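Local structure of type II 3-hydroxyacyl-CoA dehydrogenase (Thermus thermophilus, 1UAY) at residues V48-E51 / E52-R55; R95-L98 / E99-L103; I143-A146 / A147-A150. The protein probably oxidises 3-hydroxyacyl-CoA to 3-ketoacyl-CoA with a nicotinamide cofactor in fatty-acid beta-oxidation, as a short-chain dehydrogenase of Rossmann fold. All blocks are in the same frame, centred on the assembly; numbering follows the deposited sequence.

Contact 1. Residues V48-E51 / E52-R55; sequences VTRE and EDVR. With ADN (adenosine), chain C.
Arg50 and Val54 join the loop to the helix that follows it: Val54 N donates to Arg50 O at 3.1 Å, close to straight at 164°, while Asp53 N reaches the same oxygen only weakly. Arg50 thus holds the N-cap position, and its extended side chain runs beside that of Asp53. The touch is between Arg50 CD and Asp53 OD1 (3.4 Å); the charges stay further apart, with Arg50 NE 4.3 Å from Asp53 OD1, which instead accepts from the backbone N of Asp47. This is the turn after the third strand of the Rossmann fold, where an Asp-Val pair of the short-chain dehydrogenases reads the adenine: Val48 N donates almost straight to N1 of adenosine (2.9 Å), and Val48 CG2 packs against the same ring atom. Further along, CG of Glu51 is wedged between its own backbone N and carbonyl carbon (chi1 48°), which lays the carboxylate alongside the extended Arg55. NH1 of Arg55 makes a salt bridge of 3.4 Å with Glu51 OE1, the two planes 75° apart, and Arg110 grips that oxygen too. Val54 CG2 rests on Val48 O at 3.5 Å, facing inward toward Leu32 and Asn107.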
ATOM      1  N   VAL A  48      -8.503 -22.115 -18.189  1.00  8.22           N
ATOM      2  CA  VAL A  48      -8.982 -21.639 -16.891  1.00  8.61           C
ATOM      3  C   VAL A  48     -10.197 -20.720 -16.979  1.00  9.24           C
ATOM      4  O   VAL A  48     -10.892 -20.522 -15.983  1.00  8.87           O
ATOM      5  CB  VAL A  48      -7.873 -20.899 -16.090  1.00  8.07           C
ATOM      6  CG1 VAL A  48      -6.776 -21.874 -15.694  1.00  9.56           C
ATOM      7  CG2 VAL A  48      -7.296 -19.758 -16.911  1.00  8.74           C
ATOM      8  N   THR A  49     -10.456 -20.164 -18.159  1.00  9.09           N
ATOM      9  CA  THR A  49     -11.610 -19.285 -18.331  1.00 10.15           C
ATOM     10  C   THR A  49     -12.892 -20.081 -18.584  1.00 10.90           C
ATOM     11  O   THR A  49     -13.985 -19.519 -18.591  1.00 12.50           O
ATOM     12  CB  THR A  49     -11.411 -18.299 -19.505  1.00 11.19           C
ATOM     13  OG1 THR A  49     -11.397 -19.021 -20.741  1.00 12.07           O
ATOM     14  CG2 THR A  49     -10.101 -17.538 -19.351  1.00 11.13           C
ATOM     15  N   ARG A  50     -12.756 -21.387 -18.792  1.00 10.05           N
ATOM     16  CA  ARG A  50     -13.913 -22.246 -19.041  1.00  9.97           C
ATOM     17  C   ARG A  50     -14.233 -23.059 -17.790  1.00 10.02           C
ATOM     18  O   ARG A  50     -13.423 -23.881 -17.356  1.00 10.63           O
ATOM     19  CB  ARG A  50     -13.628 -23.194 -20.210  1.00 10.94           C
ATOM     20  CG  ARG A  50     -13.322 -22.497 -21.532  1.00 14.51           C
ATOM     21  CD  ARG A  50     -13.067 -23.523 -22.632  1.00 18.14           C
ATOM     22  NE  ARG A  50     -12.606 -22.912 -23.876  1.00 22.66           N
ATOM     23  CZ  ARG A  50     -13.350 -22.135 -24.657  1.00 24.55           C
ATOM     24  NH1 ARG A  50     -14.607 -21.865 -24.331  1.00 26.62           N
ATOM     25  NH2 ARG A  50     -12.832 -21.626 -25.767  1.00 25.48           N
ATOM     26  N   GLU A  51     -15.410 -22.839 -17.212  1.00 10.37           N
ATOM     27  CA  GLU A  51     -15.783 -23.569 -16.006  1.00 10.45           C
ATOM     28  C   GLU A  51     -15.786 -25.085 -16.192  1.00 10.04           C
ATOM     29  O   GLU A  51     -15.448 -25.822 -15.271  1.00  9.87           O
ATOM     30  CB  GLU A  51     -17.144 -23.095 -15.477  1.00 12.88           C
ATOM     31  CG  GLU A  51     -18.251 -23.003 -16.506  1.00 16.70           C
ATOM     32  CD  GLU A  51     -19.574 -22.577 -15.890  1.00 20.27           C
ATOM     33  OE1 GLU A  51     -19.558 -21.775 -14.929  1.00 20.87           O
ATOM     34  OE2 GLU A  51     -20.633 -23.035 -16.372  1.00 23.63           O
ATOM     35  N   GLU A  52     -16.154 -25.558 -17.377  1.00 10.17           N
ATOM     36  CA  GLU A  52     -16.164 -26.998 -17.607  1.00 10.95           C
ATOM     37  C   GLU A  52     -14.759 -27.583 -17.486  1.00  9.99           C
ATOM     38  O   GLU A  52     -14.583 -28.672 -16.937  1.00 10.23           O
ATOM     39  CB  GLU A  52     -16.743 -27.329 -18.987  1.00 13.85           C
ATOM     40  CG  GLU A  52     -16.577 -28.793 -19.385  1.00 19.39           C
ATOM     41  CD  GLU A  52     -17.225 -29.124 -20.717  1.00 20.99           C
ATOM     42  OE1 GLU A  52     -17.118 -28.302 -21.652  1.00 24.89           O
ATOM     43  OE2 GLU A  52     -17.831 -30.212 -20.831  1.00 22.89           O
ATOM     44  N   ASP A  53     -13.762 -26.859 -17.990  1.00  9.58           N
ATOM     45  CA  ASP A  53     -12.377 -27.325 -17.940  1.00  9.61           C
ATOM     46  C   ASP A  53     -11.825 -27.315 -16.518  1.00  8.90           C
ATOM     47  O   ASP A  53     -11.125 -28.243 -16.108  1.00  9.16           O
ATOM     48  CB  ASP A  53     -11.493 -26.460 -18.845  1.00  9.96           C
ATOM     49  CG  ASP A  53     -11.804 -26.648 -20.320  1.00 11.95           C
ATOM     50  OD1 ASP A  53     -11.204 -25.932 -21.151  1.00 11.63           O
ATOM     51  OD2 ASP A  53     -12.644 -27.513 -20.651  1.00 14.12           O
ATOM     52  N   VAL A  54     -12.128 -26.263 -15.766  1.00  9.01           N
ATOM     53  CA  VAL A  54     -11.654 -26.179 -14.394  1.00  8.32           C
ATOM     54  C   VAL A  54     -12.332 -27.268 -13.563  1.00  7.54           C
ATOM     55  O   VAL A  54     -11.685 -27.934 -12.751  1.00  7.86           O
ATOM     56  CB  VAL A  54     -11.944 -24.787 -13.785  1.00  8.01           C
ATOM     57  CG1 VAL A  54     -11.508 -24.746 -12.329  1.00  9.22           C
ATOM     58  CG2 VAL A  54     -11.204 -23.718 -14.581  1.00  9.47           C
ATOM     59  N   ARG A  55     -13.631 -27.462 -13.778  1.00  8.28           N
ATOM     60  CA  ARG A  55     -14.360 -28.490 -13.042  1.00  7.99           C
ATOM     61  C   ARG A  55     -13.783 -29.878 -13.321  1.00  8.74           C
ATOM     62  O   ARG A  55     -13.700 -30.712 -12.420  1.00  9.22           O
ATOM     63  CB  ARG A  55     -15.855 -28.453 -13.391  1.00  9.30           C
ATOM     64  CG  ARG A  55     -16.609 -27.305 -12.720  1.00  9.10           C
ATOM     65  CD  ARG A  55     -18.112 -27.357 -12.982  1.00 11.20           C
ATOM     66  NE  ARG A  55     -18.835 -26.474 -12.066  1.00 10.88           N
ATOM     67  CZ  ARG A  55     -19.464 -25.354 -12.418  1.00 12.24           C
ATOM     68  NH1 ARG A  55     -19.481 -24.957 -13.682  1.00 15.94           N
ATOM     69  NH2 ARG A  55     -20.069 -24.621 -11.493  1.00 13.92           N
TER
HETATM   70  O5' ADN C1001       1.426 -18.975 -16.947  1.00 22.95           O
HETATM   71  C5' ADN C1001       1.983 -19.577 -18.118  1.00 21.38           C
HETATM   72  C4' ADN C1001       1.278 -20.946 -18.255  1.00 20.01           C
HETATM   73  O4' ADN C1001      -0.075 -20.425 -18.464  1.00 19.51           O
HETATM   74  C3' ADN C1001       1.664 -21.465 -19.652  1.00 19.56           C
HETATM   75  O3' ADN C1001       2.125 -22.814 -19.415  1.00 19.61           O
HETATM   76  C2' ADN C1001       0.389 -21.457 -20.524  1.00 18.38           C
HETATM   77  O2' ADN C1001       0.223 -22.548 -21.430  1.00 17.09           O
HETATM   78  C1' ADN C1001      -0.678 -21.244 -19.441  1.00 17.97           C
HETATM   79  N9  ADN C1001      -1.966 -20.664 -19.863  1.00 16.65           N
HETATM   80  C8  ADN C1001      -2.157 -19.435 -20.549  1.00 16.87           C
HETATM   81  N7  ADN C1001      -3.401 -19.129 -20.790  1.00 17.33           N
HETATM   82  C5  ADN C1001      -4.111 -20.198 -20.234  1.00 14.91           C
HETATM   83  C6  ADN C1001      -5.533 -20.517 -20.127  1.00 15.30           C
HETATM   84  N6  ADN C1001      -6.486 -19.721 -20.618  1.00 12.90           N
HETATM   85  N1  ADN C1001      -5.898 -21.706 -19.488  1.00 15.15           N
HETATM   86  C2  ADN C1001      -4.940 -22.547 -18.974  1.00 15.35           C
HETATM   87  N3  ADN C1001      -3.577 -22.346 -19.014  1.00 14.91           N
HETATM   88  C4  ADN C1001      -3.237 -21.158 -19.658  1.00 15.92           C

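Contact 2. Residues R95-L98 / E99-L103; sequences RRVL and EVNLL
Glu99 begins the second half of this helical run by donating its backbone N to Arg95 O, 2.8 Å away. Glu99 CG, anti to its own carbonyl carbon, comes within 3.2 Å of Arg95 O, and the bend at chi2 turns the carboxylate. Glu99 has two conformers; in one of them a water donates to both Glu99 OE2 and Arg95 O, so this bridge is tentative. Across the subunit interface, Glu99 of the second subunit is the salt-bridge partner of Arg95. Next, Val100 presses its CG2 onto the centre of one face of the Arg96 guanidinium, 3.4 Å above the plane. Arg96 comes back over the valine because its chain turns at chi2 (59°), and Val100 also touches the bound adenosine. Asn101 follows, on the long helix 91-116 of the Rossmann fold, whose asparagine belongs, in classical short-chain dehydrogenases, to an Asn-Ser-Tyr-Lys tetrad. Its ND2 meets Val97 CG1 at 3.5 Å, while its amide is held at both ends, OD1 by Val76 N and ND2 by OG of Ser151, a helix 146-166 residue distinct from the tetrad serine. At Leu102 the helix widens: Leu98 O accepts from Leu102 N (2.9 Å, 143°) and, more nearly straight, from Leu103 N (3.0 Å, 165°), a pi-type turn such as kinks this helix at the tetrad asparagine in relatives. Leu98 and Leu102 both pack against the second subunit.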
ATOM      1  N   ARG A  95      -9.668  -6.968 -22.864  1.00  9.10           N
ATOM      2  CA  ARG A  95     -10.621  -7.948 -22.353  1.00  9.15           C
ATOM      3  C   ARG A  95      -9.993  -9.332 -22.197  1.00  9.42           C
ATOM      4  O   ARG A  95     -10.234 -10.014 -21.201  1.00 10.02           O
ATOM      5  CB  ARG A  95     -11.850  -8.032 -23.268  1.00 10.56           C
ATOM      6  CG  ARG A  95     -12.899  -9.020 -22.775  1.00 13.19           C
ATOM      7  CD  ARG A  95     -14.123  -9.084 -23.681  1.00 15.70           C
ATOM      8  NE  ARG A  95     -14.942  -7.876 -23.611  1.00 18.93           N
ATOM      9  CZ  ARG A  95     -15.063  -6.991 -24.595  1.00 20.32           C
ATOM     10  NH1 ARG A  95     -14.418  -7.171 -25.738  1.00 22.02           N
ATOM     11  NH2 ARG A  95     -15.838  -5.927 -24.436  1.00 22.45           N
ATOM     12  N   ARG A  96      -9.186  -9.744 -23.172  1.00  8.75           N
ATOM     13  CA  ARG A  96      -8.543 -11.054 -23.122  1.00 10.00           C
ATOM     14  C   ARG A  96      -7.629 -11.200 -21.910  1.00  8.86           C
ATOM     15  O   ARG A  96      -7.648 -12.227 -21.228  1.00  8.82           O
ATOM     16  CB  ARG A  96      -7.739 -11.306 -24.401  1.00 12.48           C
ATOM     17  CG  ARG A  96      -6.994 -12.632 -24.411  1.00 18.96           C
ATOM     18  CD  ARG A  96      -7.942 -13.811 -24.241  1.00 22.09           C
ATOM     19  NE  ARG A  96      -7.238 -15.093 -24.237  1.00 27.41           N
ATOM     20  CZ  ARG A  96      -7.833 -16.273 -24.096  1.00 27.34           C
ATOM     21  NH1 ARG A  96      -9.148 -16.341 -23.944  1.00 29.32           N
ATOM     22  NH2 ARG A  96      -7.115 -17.388 -24.104  1.00 29.90           N
ATOM     23  N   VAL A  97      -6.825 -10.176 -21.644  1.00  7.70           N
ATOM     24  CA  VAL A  97      -5.924 -10.223 -20.504  1.00  8.35           C
ATOM     25  C   VAL A  97      -6.724 -10.337 -19.205  1.00  8.03           C
ATOM     26  O   VAL A  97      -6.358 -11.106 -18.316  1.00  8.63           O
ATOM     27  CB  VAL A  97      -5.017  -8.976 -20.461  1.00  8.32           C
ATOM     28  CG1 VAL A  97      -4.145  -9.011 -19.218  1.00  9.33           C
ATOM     29  CG2 VAL A  97      -4.142  -8.940 -21.704  1.00  9.17           C
ATOM     30  N   LEU A  98      -7.818  -9.585 -19.096  1.00  6.78           N
ATOM     31  CA  LEU A  98      -8.655  -9.646 -17.899  1.00  7.56           C
ATOM     32  C   LEU A  98      -9.291 -11.021 -17.774  1.00  7.81           C
ATOM     33  O   LEU A  98      -9.357 -11.592 -16.685  1.00  7.88           O
ATOM     34  CB  LEU A  98      -9.772  -8.599 -17.948  1.00  9.40           C
ATOM     35  CG  LEU A  98      -9.459  -7.116 -17.747  1.00 13.01           C
ATOM     36  CD1 LEU A  98     -10.777  -6.364 -17.579  1.00 13.92           C
ATOM     37  CD2 LEU A  98      -8.588  -6.915 -16.518  1.00 16.03           C
ATOM     38  N   GLU A  99      -9.766 -11.551 -18.894  1.00  7.65           N
ATOM     39  CA  GLU A  99     -10.428 -12.856 -18.898  1.00  8.67           C
ATOM     40  C   GLU A  99      -9.508 -13.966 -18.375  1.00  8.07           C
ATOM     41  O   GLU A  99      -9.873 -14.740 -17.500  1.00  7.90           O
ATOM     42  CB  GLU A  99     -10.912 -13.187 -20.319  1.00 11.30           C
ATOM     43  CG  GLU A  99     -12.174 -12.486 -20.742  0.50 14.18           C
ATOM     44  CD  GLU A  99     -13.361 -13.005 -19.951  0.50 17.56           C
ATOM     45  OE1 GLU A  99     -13.652 -14.195 -20.024  0.50 19.53           O
ATOM     46  OE2 GLU A  99     -14.018 -12.199 -19.299  0.50 18.14           O
ATOM     47  N   VAL A 100      -8.295 -14.056 -18.904  1.00  7.75           N
ATOM     48  CA  VAL A 100      -7.382 -15.106 -18.471  1.00  7.43           C
ATOM     49  C   VAL A 100      -6.788 -14.904 -17.079  1.00  7.34           C
ATOM     50  O   VAL A 100      -6.875 -15.787 -16.223  1.00  8.26           O
ATOM     51  CB  VAL A 100      -6.209 -15.267 -19.470  1.00  8.44           C
ATOM     52  CG1 VAL A 100      -5.281 -16.379 -19.003  1.00 10.15           C
ATOM     53  CG2 VAL A 100      -6.743 -15.564 -20.868  1.00  9.90           C
ATOM     54  N   ASN A 101      -6.201 -13.734 -16.848  1.00  6.78           N
ATOM     55  CA  ASN A 101      -5.540 -13.446 -15.580  1.00  6.89           C
ATOM     56  C   ASN A 101      -6.436 -13.215 -14.377  1.00  7.40           C
ATOM     57  O   ASN A 101      -6.118 -13.654 -13.271  1.00  9.27           O
ATOM     58  CB  ASN A 101      -4.621 -12.231 -15.730  1.00  6.62           C
ATOM     59  CG  ASN A 101      -3.510 -12.456 -16.727  1.00  7.73           C
ATOM     60  OD1 ASN A 101      -3.289 -13.577 -17.188  1.00  8.37           O
ATOM     61  ND2 ASN A 101      -2.790 -11.391 -17.057  1.00  7.99           N
ATOM     62  N   LEU A 102      -7.548 -12.520 -14.576  1.00  6.32           N
ATOM     63  CA  LEU A 102      -8.429 -12.218 -13.457  1.00  7.23           C
ATOM     64  C   LEU A 102      -9.623 -13.153 -13.373  1.00  7.30           C
ATOM     65  O   LEU A 102      -9.814 -13.817 -12.357  1.00  7.19           O
ATOM     66  CB  LEU A 102      -8.886 -10.756 -13.540  1.00  7.56           C
ATOM     67  CG  LEU A 102      -9.800 -10.206 -12.439  1.00  7.24           C
ATOM     68  CD1 LEU A 102      -9.253 -10.550 -11.056  1.00  8.25           C
ATOM     69  CD2 LEU A 102      -9.916  -8.700 -12.607  1.00  9.26           C
ATOM     70  N   LEU A 103     -10.423 -13.219 -14.432  1.00  7.03           N
ATOM     71  CA  LEU A 103     -11.580 -14.100 -14.406  1.00  6.97           C
ATOM     72  C   LEU A 103     -11.134 -15.557 -14.252  1.00  6.81           C
ATOM     73  O   LEU A 103     -11.761 -16.325 -13.526  1.00  7.63           O
ATOM     74  CB  LEU A 103     -12.433 -13.914 -15.667  1.00  8.29           C
ATOM     75  CG  LEU A 103     -13.690 -14.792 -15.706  1.00  8.12           C
ATOM     76  CD1 LEU A 103     -14.857 -14.026 -16.320  1.00 10.98           C
ATOM     77  CD2 LEU A 103     -13.385 -16.061 -16.484  1.00  9.82           C
TER
HETATM   78  O   HOH W   1     -12.824  -9.805 -19.527  1.00 29.10           O

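Contact 3. Residues I143-A146 / A147-A150; sequences IGQA and AYAA
Gln145 O accepts from Ala149 N at 2.8 Å and Ala146 O from Ala150 N at 3.0 Å, the opening bonds of helix 146-166. The first is nearly straight, 162° at the hydrogen. Gln145 sits at the N-cap position with backbone angles outside the helical range, and Gly144 before it has a positive phi of 93°, where a CB would jam against the carbonyl O of Ile143. The first-turn amides are met by two bound waters: Tyr148 N donates to one at 2.8 Å and Ala147 N to the other at 3.0 Å. Gln145 lies beside Tyr148. A bend at chi2 (-63°) brings Gln145 OE1 to 3.4 Å from Tyr148 CB and 3.6 Å from Tyr148 CD2, approaching the ring obliquely, with the amide and ring planes well inclined. Tyr148 in turn sends its ring away from this turn, past the glutamine. Ala149 CB lies 3.1 Å from Gln145 O. The tyrosine begins the Tyr-x-x-x-Lys signature of the short-chain dehydrogenases, where it is generally the proton-transferring residue; here it touches Ser135, probably the tetrad serine, and its side chain is about 8 Å from the bound adenosine at the nearest atoms. Ala146 and Ala149 face Leu158 and Pro161 of the second subunit, while Ala147 and Ala150 pack on Phe94 of helix 91-116 and Tyr148 leans on Asn101 of that helix.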
ATOM      1  N   ILE A 143       4.853   1.699 -18.519  1.00  9.14           N
ATOM      2  CA  ILE A 143       4.197   2.175 -19.720  1.00  8.48           C
ATOM      3  C   ILE A 143       3.978   0.947 -20.602  1.00  8.40           C
ATOM      4  O   ILE A 143       4.890   0.140 -20.789  1.00  9.61           O
ATOM      5  CB  ILE A 143       5.084   3.207 -20.447  1.00  7.71           C
ATOM      6  CG1 ILE A 143       5.135   4.498 -19.625  1.00  9.28           C
ATOM      7  CG2 ILE A 143       4.556   3.464 -21.852  1.00  9.02           C
ATOM      8  CD1 ILE A 143       6.068   5.559 -20.191  1.00 10.65           C
ATOM      9  N   GLY A 144       2.758   0.805 -21.111  1.00  7.44           N
ATOM     10  CA  GLY A 144       2.425  -0.327 -21.960  1.00  8.43           C
ATOM     11  C   GLY A 144       1.841  -1.516 -21.215  1.00  8.47           C
ATOM     12  O   GLY A 144       1.426  -2.495 -21.837  1.00  8.92           O
ATOM     13  N   GLN A 145       1.787  -1.434 -19.886  1.00  9.54           N
ATOM     14  CA  GLN A 145       1.269  -2.540 -19.080  1.00  9.52           C
ATOM     15  C   GLN A 145      -0.083  -2.270 -18.426  1.00  9.37           C
ATOM     16  O   GLN A 145      -0.416  -2.886 -17.415  1.00  9.55           O
ATOM     17  CB  GLN A 145       2.288  -2.908 -17.997  1.00 10.96           C
ATOM     18  CG  GLN A 145       3.607  -3.429 -18.539  1.00 13.48           C
ATOM     19  CD  GLN A 145       3.443  -4.729 -19.304  1.00 17.20           C
ATOM     20  OE1 GLN A 145       2.898  -5.702 -18.783  1.00 17.42           O
ATOM     21  NE2 GLN A 145       3.917  -4.754 -20.543  1.00 18.51           N
ATOM     22  N   ALA A 146      -0.874  -1.375 -19.002  1.00  8.54           N
ATOM     23  CA  ALA A 146      -2.172  -1.053 -18.423  1.00  7.57           C
ATOM     24  C   ALA A 146      -3.092  -2.264 -18.260  1.00  7.40           C
ATOM     25  O   ALA A 146      -3.663  -2.472 -17.187  1.00  8.11           O
ATOM     26  CB  ALA A 146      -2.860   0.018 -19.257  1.00  9.21           C
ATOM     27  N   ALA A 147      -3.241  -3.057 -19.316  1.00  7.20           N
ATOM     28  CA  ALA A 147      -4.105  -4.234 -19.263  1.00  7.08           C
ATOM     29  C   ALA A 147      -3.601  -5.256 -18.249  1.00  7.24           C
ATOM     30  O   ALA A 147      -4.356  -5.741 -17.403  1.00  7.58           O
ATOM     31  CB  ALA A 147      -4.201  -4.881 -20.642  1.00  7.59           C
ATOM     32  N   TYR A 148      -2.319  -5.588 -18.345  1.00  7.25           N
ATOM     33  CA  TYR A 148      -1.712  -6.551 -17.443  1.00  6.38           C
ATOM     34  C   TYR A 148      -1.826  -6.089 -15.989  1.00  6.42           C
ATOM     35  O   TYR A 148      -2.245  -6.853 -15.117  1.00  5.82           O
ATOM     36  CB  TYR A 148      -0.243  -6.740 -17.819  1.00  6.97           C
ATOM     37  CG  TYR A 148       0.455  -7.837 -17.056  1.00  7.77           C
ATOM     38  CD1 TYR A 148       0.204  -9.179 -17.337  1.00  9.53           C
ATOM     39  CD2 TYR A 148       1.377  -7.532 -16.058  1.00  9.78           C
ATOM     40  CE1 TYR A 148       0.862 -10.195 -16.640  1.00 10.51           C
ATOM     41  CE2 TYR A 148       2.036  -8.533 -15.356  1.00 11.15           C
ATOM     42  CZ  TYR A 148       1.778  -9.860 -15.651  1.00 12.32           C
ATOM     43  OH  TYR A 148       2.450 -10.842 -14.961  1.00 13.58           O
ATOM     44  N   ALA A 149      -1.451  -4.840 -15.733  1.00  6.04           N
ATOM     45  CA  ALA A 149      -1.513  -4.280 -14.385  1.00  6.38           C
ATOM     46  C   ALA A 149      -2.932  -4.334 -13.824  1.00  6.87           C
ATOM     47  O   ALA A 149      -3.137  -4.712 -12.668  1.00  7.17           O
ATOM     48  CB  ALA A 149      -1.009  -2.840 -14.395  1.00  6.69           C
ATOM     49  N   ALA A 150      -3.912  -3.959 -14.639  1.00  6.87           N
ATOM     50  CA  ALA A 150      -5.300  -3.969 -14.198  1.00  6.60           C
ATOM     51  C   ALA A 150      -5.730  -5.377 -13.810  1.00  6.07           C
ATOM     52  O   ALA A 150      -6.361  -5.576 -12.770  1.00  7.41           O
ATOM     53  CB  ALA A 150      -6.207  -3.432 -15.299  1.00  7.05           C
TER
HETATM   54  O   HOH W   2      -0.646  -4.879 -20.518  1.00  7.40           O
HETATM   55  O   HOH W   3      -1.818  -2.833 -21.923  1.00  9.03           O

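The three contacts follow one another along the chain, and each lies in, or at the start of, a helix beside the parallel Rossmann sheet. Contact 1 starts helix 51-64, contact 2 lies within helix 91-116 and contact 3 starts helix 146-166. Contact 2 is the middle member: its centre is 14 Å from that of contact 1 and 12 Å from that of contact 3, whereas the centres of contacts 1 and 3 are 25 Å apart and the two do not touch. Thr49 packs on Glu99 and Val100, and Val97 packs on Ala147 and Tyr148. Helix 91-116 thus connects the adenine end of the pocket with the Tyr-x-x-x-Lys helix, and all three contacts also meet the second subunit.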